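Local coordinates for protein 4-alpha-glucanotransferase (PDB 5B68) that belongs to the 4-alpha-glucanotransferase (amylomaltase) family and combines an N-terminal beta sandwich domain with a TIM-barrel domain, at residues 213-218 with 379-384; 554-559 with 645-650; 387-392 with 425-430. All blocks are in the same frame, centred on the assembly; numbering follows the deposited sequence.

Interaction 1 of 3, residues 213-218 with 379-384; sequences ADFLLI and MSIGIM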
loop_
_atom_site.group_PDB
_atom_site.type_symbol
_atom_site.label_atom_id
_atom_site.label_comp_id
_atom_site.label_asym_id
_atom_site.label_seq_id
_atom_site.Cartn_x
_atom_site.Cartn_y
_atom_site.Cartn_z
ATOM N N ALA A 213 3.963 -5.358 -22.648
ATOM C CA ALA A 213 3.902 -5.144 -21.226
ATOM C C ALA A 213 3.843 -6.469 -20.490
ATOM O O ALA A 213 3.043 -7.326 -20.866
ATOM C CB ALA A 213 2.667 -4.306 -20.899
ATOM N N ASP A 214 4.623 -6.604 -19.414
ATOM C CA ASP A 214 4.599 -7.803 -18.555
ATOM C C ASP A 214 3.830 -7.594 -17.220
ATOM O O ASP A 214 3.552 -8.607 -16.526
ATOM C CB ASP A 214 6.000 -8.326 -18.291
ATOM C CG ASP A 214 6.447 -9.329 -19.364
ATOM O OD1 ASP A 214 5.636 -10.216 -19.674
ATOM O OD2 ASP A 214 7.559 -9.154 -19.946
ATOM N N PHE A 215 3.459 -6.361 -16.917
ATOM C CA PHE A 215 2.601 -6.105 -15.788
ATOM C C PHE A 215 1.711 -4.908 -16.036
ATOM O O PHE A 215 2.010 -4.091 -16.864
ATOM C CB PHE A 215 3.417 -5.918 -14.516
ATOM C CG PHE A 215 4.315 -4.735 -14.536
ATOM C CD1 PHE A 215 3.862 -3.519 -14.118
ATOM C CD2 PHE A 215 5.617 -4.846 -14.940
ATOM C CE1 PHE A 215 4.676 -2.426 -14.127
ATOM C CE2 PHE A 215 6.441 -3.753 -14.949
ATOM C CZ PHE A 215 5.975 -2.547 -14.540
ATOM N N LEU A 216 0.615 -4.846 -15.298
ATOM C CA LEU A 216 -0.229 -3.681 -15.252
ATOM C C LEU A 216 -0.353 -3.243 -13.778
ATOM O O LEU A 216 -1.014 -3.886 -12.975
ATOM C CB LEU A 216 -1.609 -3.974 -15.829
ATOM C CG LEU A 216 -2.563 -2.811 -15.815
ATOM C CD1 LEU A 216 -2.114 -1.710 -16.769
ATOM C CD2 LEU A 216 -3.935 -3.321 -16.164
ATOM N N LEU A 217 0.362 -2.175 -13.457
ATOM C CA LEU A 217 0.348 -1.586 -12.096
ATOM C C LEU A 217 -0.840 -0.710 -12.022
ATOM O O LEU A 217 -1.049 0.164 -12.885
ATOM C CB LEU A 217 1.646 -0.800 -11.830
ATOM C CG LEU A 217 1.781 0.110 -10.637
ATOM C CD1 LEU A 217 1.628 -0.695 -9.340
ATOM C CD2 LEU A 217 3.121 0.782 -10.551
ATOM N N ILE A 218 -1.597 -0.866 -10.951
ATOM C CA ILE A 218 -2.767 -0.090 -10.696
ATOM C C ILE A 218 -2.764 0.614 -9.327
ATOM O O ILE A 218 -1.877 0.447 -8.488
ATOM C CB ILE A 218 -4.063 -0.903 -10.911
ATOM C CG1 ILE A 218 -4.127 -2.079 -9.908
ATOM C CG2 ILE A 218 -4.133 -1.399 -12.352
ATOM C CD1 ILE A 218 -5.433 -2.803 -9.884
ATOM N N MET A 379 1.431 -11.904 -20.019
ATOM C CA MET A 379 2.165 -11.208 -18.974
ATOM C C MET A 379 2.863 -12.179 -18.020
ATOM O O MET A 379 2.249 -13.080 -17.496
ATOM C CB MET A 379 1.233 -10.307 -18.173
ATOM C CG MET A 379 0.665 -9.135 -18.933
ATOM S SD MET A 379 0.050 -7.853 -17.840
ATOM C CE MET A 379 0.085 -6.433 -18.922
ATOM N N SER A 380 4.151 -11.955 -17.801
ATOM C CA SER A 380 4.940 -12.688 -16.825
ATOM C C SER A 380 4.551 -12.415 -15.369
ATOM O O SER A 380 4.651 -13.281 -14.517
ATOM C CB SER A 380 6.435 -12.505 -17.061
ATOM O OG SER A 380 6.886 -11.269 -16.604
ATOM N N ILE A 381 4.189 -11.172 -15.102
ATOM C CA ILE A 381 3.761 -10.754 -13.781
ATOM C C ILE A 381 2.248 -10.630 -13.659
ATOM O O ILE A 381 1.663 -11.235 -12.807
ATOM C CB ILE A 381 4.419 -9.411 -13.426
ATOM C CG1 ILE A 381 5.917 -9.606 -13.303
ATOM C CG2 ILE A 381 3.864 -8.821 -12.154
ATOM C CD1 ILE A 381 6.702 -8.341 -13.496
ATOM N N GLY A 382 1.623 -9.909 -14.572
ATOM C CA GLY A 382 0.203 -9.657 -14.446
ATOM C C GLY A 382 -0.139 -8.367 -13.730
ATOM O O GLY A 382 0.545 -7.391 -13.850
ATOM N N ILE A 383 -1.261 -8.363 -13.038
ATOM C CA ILE A 383 -1.635 -7.211 -12.265
ATOM C C ILE A 383 -0.621 -7.021 -11.153
ATOM O O ILE A 383 -0.270 -7.964 -10.478
ATOM C CB ILE A 383 -3.025 -7.386 -11.639
ATOM C CG1 ILE A 383 -4.052 -7.764 -12.710
ATOM C CG2 ILE A 383 -3.428 -6.124 -10.900
ATOM C CD1 ILE A 383 -3.987 -6.905 -13.936
ATOM N N MET A 384 -0.198 -5.785 -10.964
ATOM C CA MET A 384 0.603 -5.429 -9.820
ATOM C C MET A 384 -0.249 -4.486 -8.978
ATOM O O MET A 384 -0.634 -3.433 -9.387
ATOM C CB MET A 384 1.931 -4.813 -10.276
ATOM C CG MET A 384 2.771 -4.159 -9.210
ATOM S SD MET A 384 4.252 -3.410 -9.918
ATOM C CE MET A 384 4.988 -4.905 -10.564
#
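Met384 lays its terminal methyl over one face of the Phe215 ring, with CE 4.2 Å from the centroid of that ring and 19° from its normal. The approach is a CH-pi contact combined with a Met-aromatic one, the sulfur lying obliquely to the ring. Two torsions make it possible: CG of Phe215 sits between the backbone N and the carbonyl carbon (chi1 64°), and the methionine chain runs out extended before bending at its last torsion (chi3 -62°). A flexible, unbranched methionine suits this place because it can follow the flat ring and still meet Leu217, whose CD1 lies 3.7 Å from Met384 CG. Nearer the backbone, Ile381 runs alongside Phe215, pointing the same way, its CG2 3.8 Å from Phe215 CB.

The polar contacts gather round Asp214. Asp214 O accepts from both Ile381 N and Gly382 N, each at 3.0 Å, while Ser380 N reaches Asp214 OD1 (3.0 Å) on the anti side, well out of the carboxylate plane. The second carboxylate oxygen is salt-bridged to Arg177, so both ends of the group are held; Ser380 OG turns to Tyr172. Gly382 adopts backbone angles at which a CB would jam against the carbonyl of Ile381, so glycine fits this turn into the strand. Beyond it Leu216 N bonds to Gly382 O (2.9 Å) and Leu216 O receives Met384 N (2.9 Å).

Leu216 and Ile383 point to the face opposite Phe215, and Leu216 meets Leu201 of helix 198-209, whereas Phe215 and Met384 reach Cys647 and Ile506 of other strands. This is the parallel strand pairing of a TIM barrel, with one face towards the core and the other towards the helices.

Interaction 2 of 3, residues 554-559 with 645-650; sequences LTTVTT and LTCVCL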
loop_
_atom_site.group_PDB
_atom_site.type_symbol
_atom_site.label_atom_id
_atom_site.label_comp_id
_atom_site.label_asym_id
_atom_site.label_seq_id
_atom_site.Cartn_x
_atom_site.Cartn_y
_atom_site.Cartn_z
ATOM N N LEU A 554 12.121 -0.434 -9.890
ATOM C CA LEU A 554 11.157 -0.017 -10.868
ATOM C C LEU A 554 11.471 1.433 -11.290
ATOM O O LEU A 554 11.439 2.371 -10.463
ATOM C CB LEU A 554 9.746 -0.028 -10.285
ATOM C CG LEU A 554 8.645 0.488 -11.255
ATOM C CD1 LEU A 554 8.448 -0.602 -12.259
ATOM C CD2 LEU A 554 7.414 0.724 -10.441
ATOM N N THR A 555 11.739 1.621 -12.576
ATOM C CA THR A 555 12.014 2.970 -13.110
ATOM C C THR A 555 10.873 3.477 -14.005
ATOM O O THR A 555 10.387 2.760 -14.915
ATOM C CB THR A 555 13.366 2.968 -13.852
ATOM O OG1 THR A 555 14.384 2.662 -12.906
ATOM C CG2 THR A 555 13.662 4.358 -14.405
ATOM N N THR A 556 10.386 4.679 -13.734
ATOM C CA THR A 556 9.332 5.283 -14.526
ATOM C C THR A 556 9.776 6.680 -14.927
ATOM O O THR A 556 10.736 7.235 -14.304
ATOM C CB THR A 556 8.006 5.499 -13.730
ATOM O OG1 THR A 556 8.289 6.150 -12.464
ATOM C CG2 THR A 556 7.402 4.244 -13.524
ATOM N N VAL A 557 9.056 7.244 -15.880
ATOM C CA VAL A 557 9.257 8.657 -16.239
ATOM C C VAL A 557 8.511 9.480 -15.215
ATOM O O VAL A 557 8.986 10.501 -14.752
ATOM C CB VAL A 557 8.713 8.992 -17.622
ATOM C CG1 VAL A 557 8.797 10.494 -17.889
ATOM C CG2 VAL A 557 9.393 8.147 -18.690
ATOM N N THR A 558 7.296 9.051 -14.899
ATOM C CA THR A 558 6.387 9.839 -14.094
ATOM C C THR A 558 5.531 8.955 -13.161
ATOM O O THR A 558 5.806 7.800 -13.058
ATOM C CB THR A 558 5.535 10.747 -14.970
ATOM O OG1 THR A 558 4.901 11.752 -14.157
ATOM C CG2 THR A 558 4.508 9.970 -15.765
ATOM N N THR A 559 4.626 9.549 -12.400
ATOM C CA THR A 559 3.791 8.802 -11.422
ATOM C C THR A 559 2.473 9.516 -11.349
ATOM O O THR A 559 2.341 10.621 -11.825
ATOM C CB THR A 559 4.277 8.774 -9.951
ATOM O OG1 THR A 559 4.195 10.079 -9.385
ATOM C CG2 THR A 559 5.637 8.241 -9.835
ATOM N N LEU A 645 12.833 -3.471 -13.788
ATOM C CA LEU A 645 11.533 -3.187 -14.311
ATOM C C LEU A 645 11.384 -1.717 -14.642
ATOM O O LEU A 645 11.842 -0.840 -13.905
ATOM C CB LEU A 645 10.440 -3.578 -13.326
ATOM C CG LEU A 645 10.342 -5.051 -12.975
ATOM C CD1 LEU A 645 9.327 -5.191 -11.812
ATOM C CD2 LEU A 645 9.918 -5.939 -14.120
ATOM N N THR A 646 10.689 -1.450 -15.750
ATOM C CA THR A 646 10.335 -0.062 -16.153
ATOM C C THR A 646 8.840 0.035 -16.320
ATOM O O THR A 646 8.206 -0.953 -16.595
ATOM C CB THR A 646 11.022 0.333 -17.471
ATOM O OG1 THR A 646 10.709 -0.654 -18.439
ATOM C CG2 THR A 646 12.449 0.409 -17.271
ATOM N N CYS A 647 8.278 1.222 -16.209
ATOM C CA CYS A 647 6.855 1.372 -16.225
ATOM C C CYS A 647 6.515 2.562 -17.054
ATOM O O CYS A 647 7.117 3.632 -16.845
ATOM C CB CYS A 647 6.263 1.551 -14.796
ATOM S SG CYS A 647 4.451 1.385 -14.867
ATOM N N VAL A 648 5.646 2.324 -18.048
ATOM C CA VAL A 648 5.109 3.349 -18.931
ATOM C C VAL A 648 3.782 3.683 -18.311
ATOM O O VAL A 648 2.976 2.793 -18.110
ATOM C CB VAL A 648 4.864 2.796 -20.371
ATOM C CG1 VAL A 648 4.232 3.853 -21.283
ATOM C CG2 VAL A 648 6.115 2.191 -20.922
ATOM N N CYS A 649 3.563 4.940 -18.012
ATOM C CA CYS A 649 2.247 5.387 -17.595
ATOM C C CYS A 649 1.297 5.510 -18.780
ATOM O O CYS A 649 1.606 6.121 -19.797
ATOM C CB CYS A 649 2.314 6.673 -16.803
ATOM S SG CYS A 649 3.232 6.541 -15.207
ATOM N N LEU A 650 0.092 4.937 -18.610
ATOM C CA LEU A 650 -0.883 4.860 -19.642
ATOM C C LEU A 650 -1.212 6.267 -20.122
ATOM O O LEU A 650 -1.440 6.481 -21.332
ATOM C CB LEU A 650 -2.198 4.168 -19.154
ATOM C CG LEU A 650 -3.277 3.992 -20.221
ATOM C CD1 LEU A 650 -2.748 3.048 -21.312
ATOM C CD2 LEU A 650 -4.598 3.468 -19.602
HETATM O O HOH W 1 6.419 6.368 -16.640
#
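Between Leu554-Thr556 and Leu645-Cys647 the flat groups that meet are peptide units, since no ring takes part: Thr555 N bonds to Leu645 O at 2.8 Å, and Thr555 O accepts from Cys647 N (2.9 Å). Thr555 thus uses both its N-H and its carbonyl. On the face that carries Leu554, Leu645 and Cys647, the leucine methyl CD1 of Leu554 crosses to Leu645 CB at 3.7 Å and also touches Cys647 CB, an apolar fit for a buried surface. Thr555 and Thr646 point to the opposite face of the sheet, where Thr646 meets helix 627-639.

Past Thr556 the chains part, and a water takes over the ladder: it accepts from Val557 N (2.9 Å) and donates to Cys647 O (2.8 Å), with a weak bond from Cys649 N. Thr556 OG1 donates to Thr558 O (3.0 Å), bracing the turn. There CG2 of Thr558 packs on Cys649 SG (3.7 Å), a small polarisable group that suits a tight, buried site.

Thr555 OG1 bonds to Ser643. Strand 528-531 continues the sheet beyond 554-556, strand 177-182 does so beyond 645-649, and helix 627-639 also packs on Val557 and Val648.

Interaction 3 of 3, residues 387-392 with 425-430; sequences LAVGVH and WSQPPW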
loop_
_atom_site.group_PDB
_atom_site.type_symbol
_atom_site.label_atom_id
_atom_site.label_comp_id
_atom_site.label_asym_id
_atom_site.label_seq_id
_atom_site.Cartn_x
_atom_site.Cartn_y
_atom_site.Cartn_z
ATOM N N LEU A 387 -0.365 -1.019 -2.333
ATOM C CA LEU A 387 -0.804 -1.078 -0.899
ATOM C C LEU A 387 -0.684 0.294 -0.332
ATOM O O LEU A 387 0.419 0.832 -0.212
ATOM C CB LEU A 387 0.079 -2.043 -0.146
ATOM C CG LEU A 387 -0.149 -2.238 1.378
ATOM C CD1 LEU A 387 -1.585 -2.679 1.670
ATOM C CD2 LEU A 387 0.899 -3.212 1.882
ATOM N N ALA A 388 -1.815 0.907 0.015
ATOM C CA ALA A 388 -1.826 2.134 0.701
ATOM C C ALA A 388 -1.083 2.000 2.078
ATOM O O ALA A 388 -0.975 0.882 2.605
ATOM C CB ALA A 388 -3.288 2.527 0.892
ATOM N N VAL A 389 -0.626 3.100 2.639
ATOM C CA VAL A 389 0.092 3.112 3.922
ATOM C C VAL A 389 -0.827 2.811 5.124
ATOM O O VAL A 389 -0.380 2.324 6.154
ATOM C CB VAL A 389 0.745 4.491 4.281
ATOM C CG1 VAL A 389 1.836 4.217 5.316
ATOM C CG2 VAL A 389 1.348 5.143 3.103
ATOM N N GLY A 390 -2.082 3.189 4.997
ATOM C CA GLY A 390 -2.945 3.138 6.156
ATOM C C GLY A 390 -4.386 3.378 5.833
ATOM O O GLY A 390 -4.796 3.382 4.701
ATOM N N VAL A 391 -5.163 3.511 6.890
ATOM C CA VAL A 391 -6.639 3.448 6.770
ATOM C C VAL A 391 -7.260 4.689 7.367
ATOM O O VAL A 391 -6.638 5.376 8.153
ATOM C CB VAL A 391 -7.236 2.203 7.447
ATOM C CG1 VAL A 391 -6.704 0.912 6.836
ATOM C CG2 VAL A 391 -7.030 2.209 8.973
ATOM N N HIS A 392 -8.524 4.888 7.040
ATOM C CA HIS A 392 -9.321 6.007 7.535
ATOM C C HIS A 392 -9.572 5.789 9.036
ATOM O O HIS A 392 -9.912 4.685 9.423
ATOM C CB HIS A 392 -10.638 6.050 6.807
ATOM C CG HIS A 392 -11.401 7.317 7.011
ATOM N ND1 HIS A 392 -12.001 7.627 8.196
ATOM C CD2 HIS A 392 -11.679 8.347 6.169
ATOM C CE1 HIS A 392 -12.626 8.790 8.090
ATOM N NE2 HIS A 392 -12.457 9.239 6.864
ATOM N N TRP A 425 -1.439 12.575 7.555
ATOM C CA TRP A 425 -2.194 11.715 6.651
ATOM C C TRP A 425 -3.439 11.139 7.307
ATOM O O TRP A 425 -4.275 10.575 6.651
ATOM C CB TRP A 425 -1.319 10.585 6.122
ATOM C CG TRP A 425 -0.111 11.052 5.431
ATOM C CD1 TRP A 425 0.071 12.252 4.870
ATOM C CD2 TRP A 425 1.102 10.327 5.227
ATOM N NE1 TRP A 425 1.312 12.342 4.329
ATOM C CE2 TRP A 425 1.969 11.166 4.536
ATOM C CE3 TRP A 425 1.539 9.056 5.570
ATOM C CZ2 TRP A 425 3.241 10.775 4.169
ATOM C CZ3 TRP A 425 2.803 8.674 5.200
ATOM C CH2 TRP A 425 3.640 9.530 4.520
ATOM N N SER A 426 -3.499 11.284 8.619
ATOM C CA SER A 426 -4.655 10.980 9.448
ATOM C C SER A 426 -4.825 9.514 9.859
ATOM O O SER A 426 -5.696 9.185 10.611
ATOM C CB SER A 426 -5.927 11.493 8.786
ATOM O OG SER A 426 -6.433 10.542 7.900
ATOM N N GLN A 427 -3.956 8.649 9.386
ATOM C CA GLN A 427 -4.112 7.228 9.644
ATOM C C GLN A 427 -3.712 6.827 11.056
ATOM O O GLN A 427 -2.760 7.356 11.570
ATOM C CB GLN A 427 -3.292 6.456 8.628
ATOM C CG GLN A 427 -3.628 6.809 7.195
ATOM C CD GLN A 427 -2.412 6.858 6.326
ATOM O OE1 GLN A 427 -1.311 6.690 6.801
ATOM N NE2 GLN A 427 -2.607 7.058 5.046
ATOM N N PRO A 428 -4.398 5.860 11.655
ATOM C CA PRO A 428 -3.900 5.340 12.930
ATOM C C PRO A 428 -2.779 4.328 12.709
ATOM O O PRO A 428 -2.920 3.445 11.875
ATOM C CB PRO A 428 -5.146 4.691 13.544
ATOM C CG PRO A 428 -5.947 4.221 12.394
ATOM C CD PRO A 428 -5.671 5.231 11.289
ATOM N N PRO A 429 -1.662 4.447 13.427
ATOM C CA PRO A 429 -0.583 3.503 13.141
ATOM C C PRO A 429 -0.819 2.180 13.817
ATOM O O PRO A 429 -1.484 2.088 14.820
ATOM C CB PRO A 429 0.623 4.185 13.732
ATOM C CG PRO A 429 0.097 5.022 14.855
ATOM C CD PRO A 429 -1.233 5.496 14.363
ATOM N N TRP A 430 -0.097 1.174 13.366
ATOM C CA TRP A 430 -0.030 -0.061 14.106
ATOM C C TRP A 430 0.556 0.252 15.481
ATOM O O TRP A 430 1.365 1.131 15.630
ATOM C CB TRP A 430 0.958 -1.022 13.463
ATOM C CG TRP A 430 0.655 -1.600 12.137
ATOM C CD1 TRP A 430 1.430 -1.523 11.037
ATOM C CD2 TRP A 430 -0.443 -2.444 11.786
ATOM N NE1 TRP A 430 0.880 -2.223 10.005
ATOM C CE2 TRP A 430 -0.274 -2.806 10.439
ATOM C CE3 TRP A 430 -1.557 -2.915 12.467
ATOM C CZ2 TRP A 430 -1.174 -3.609 9.770
ATOM C CZ3 TRP A 430 -2.444 -3.711 11.798
ATOM C CH2 TRP A 430 -2.253 -4.046 10.466
HETATM O O HOH W 2 -3.472 2.998 9.303
#
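Gln427 is brought against Gly390 by its first two torsions: CG stands opposite the carbonyl carbon (chi1 -55°), and an unusual bend at chi2 (141°) lays the amide flat across the glycine. Gly390 CA sits over the amide face, 3.8 Å from Gln427 CD, with the glycine N close by. A glycine suits this spot because a CB there would run into Gln427 OE1. That oxygen lies 3.9 Å from Val389 CB and, though buried, has no polar partner anywhere in the model. Val389 turns its CG2 branch to the indole of Trp425, 4.4 Å from CZ3 and oblique to the ring; the same indole is packed edge-to-face with His461.

Further on, the Val391 carbonyl oxygen comes within 3.3 Å of Pro428 CD and 3.5 Å of Gln427 CA, the latter as a CA-H...O contact, and the Val391 and Pro428 side chains cross at about a right angle, with Val391 CG2 4.0 Å from Pro428 CD. Proline has no N-H to offer, and its CD, the ring carbon bonded to N, lies against this oxygen. No direct hydrogen bond joins the two segments. Instead a water bridges them, accepting from Val391 N (3.0 Å) and donating to Pro428 O (2.7 Å), an oxygen that also bonds to a glycerol molecule.

Ala388 O is held by Arg240. Segment 387-392 leaves the C-terminal end of strand 382-387, the end where TIM-barrel active sites lie; 425-430 follows strand 423-424 of a small antiparallel sheet. Glycerol near Gly390 and bis-tris near Val389, probably from the crystallisation liquor, are consistent with a pocket here.

How the interactions relate
Interactions 1 and 2 are two pairings in one eight-stranded parallel barrel, their centres 12 Å apart. Strand 177-182 stands between them in the sheet, yet they meet past it: Phe215 CZ lies 3.9 Å from Leu554 CD1, and Phe215 CE1 lies 3.9 Å from Cys647 SG. Interaction 3 is a loop contact about 26 Å from the centre of interaction 1 and 25 Å from that of interaction 2, but strand 382-387 ties it to interaction 1 directly. Along the chain interaction 1 closes first, then interaction 3, then interaction 2. The barrel core is thus assembled from distant sequence, and strand 382-387 leads from the barrel into loops consistent with the rim of a pocket.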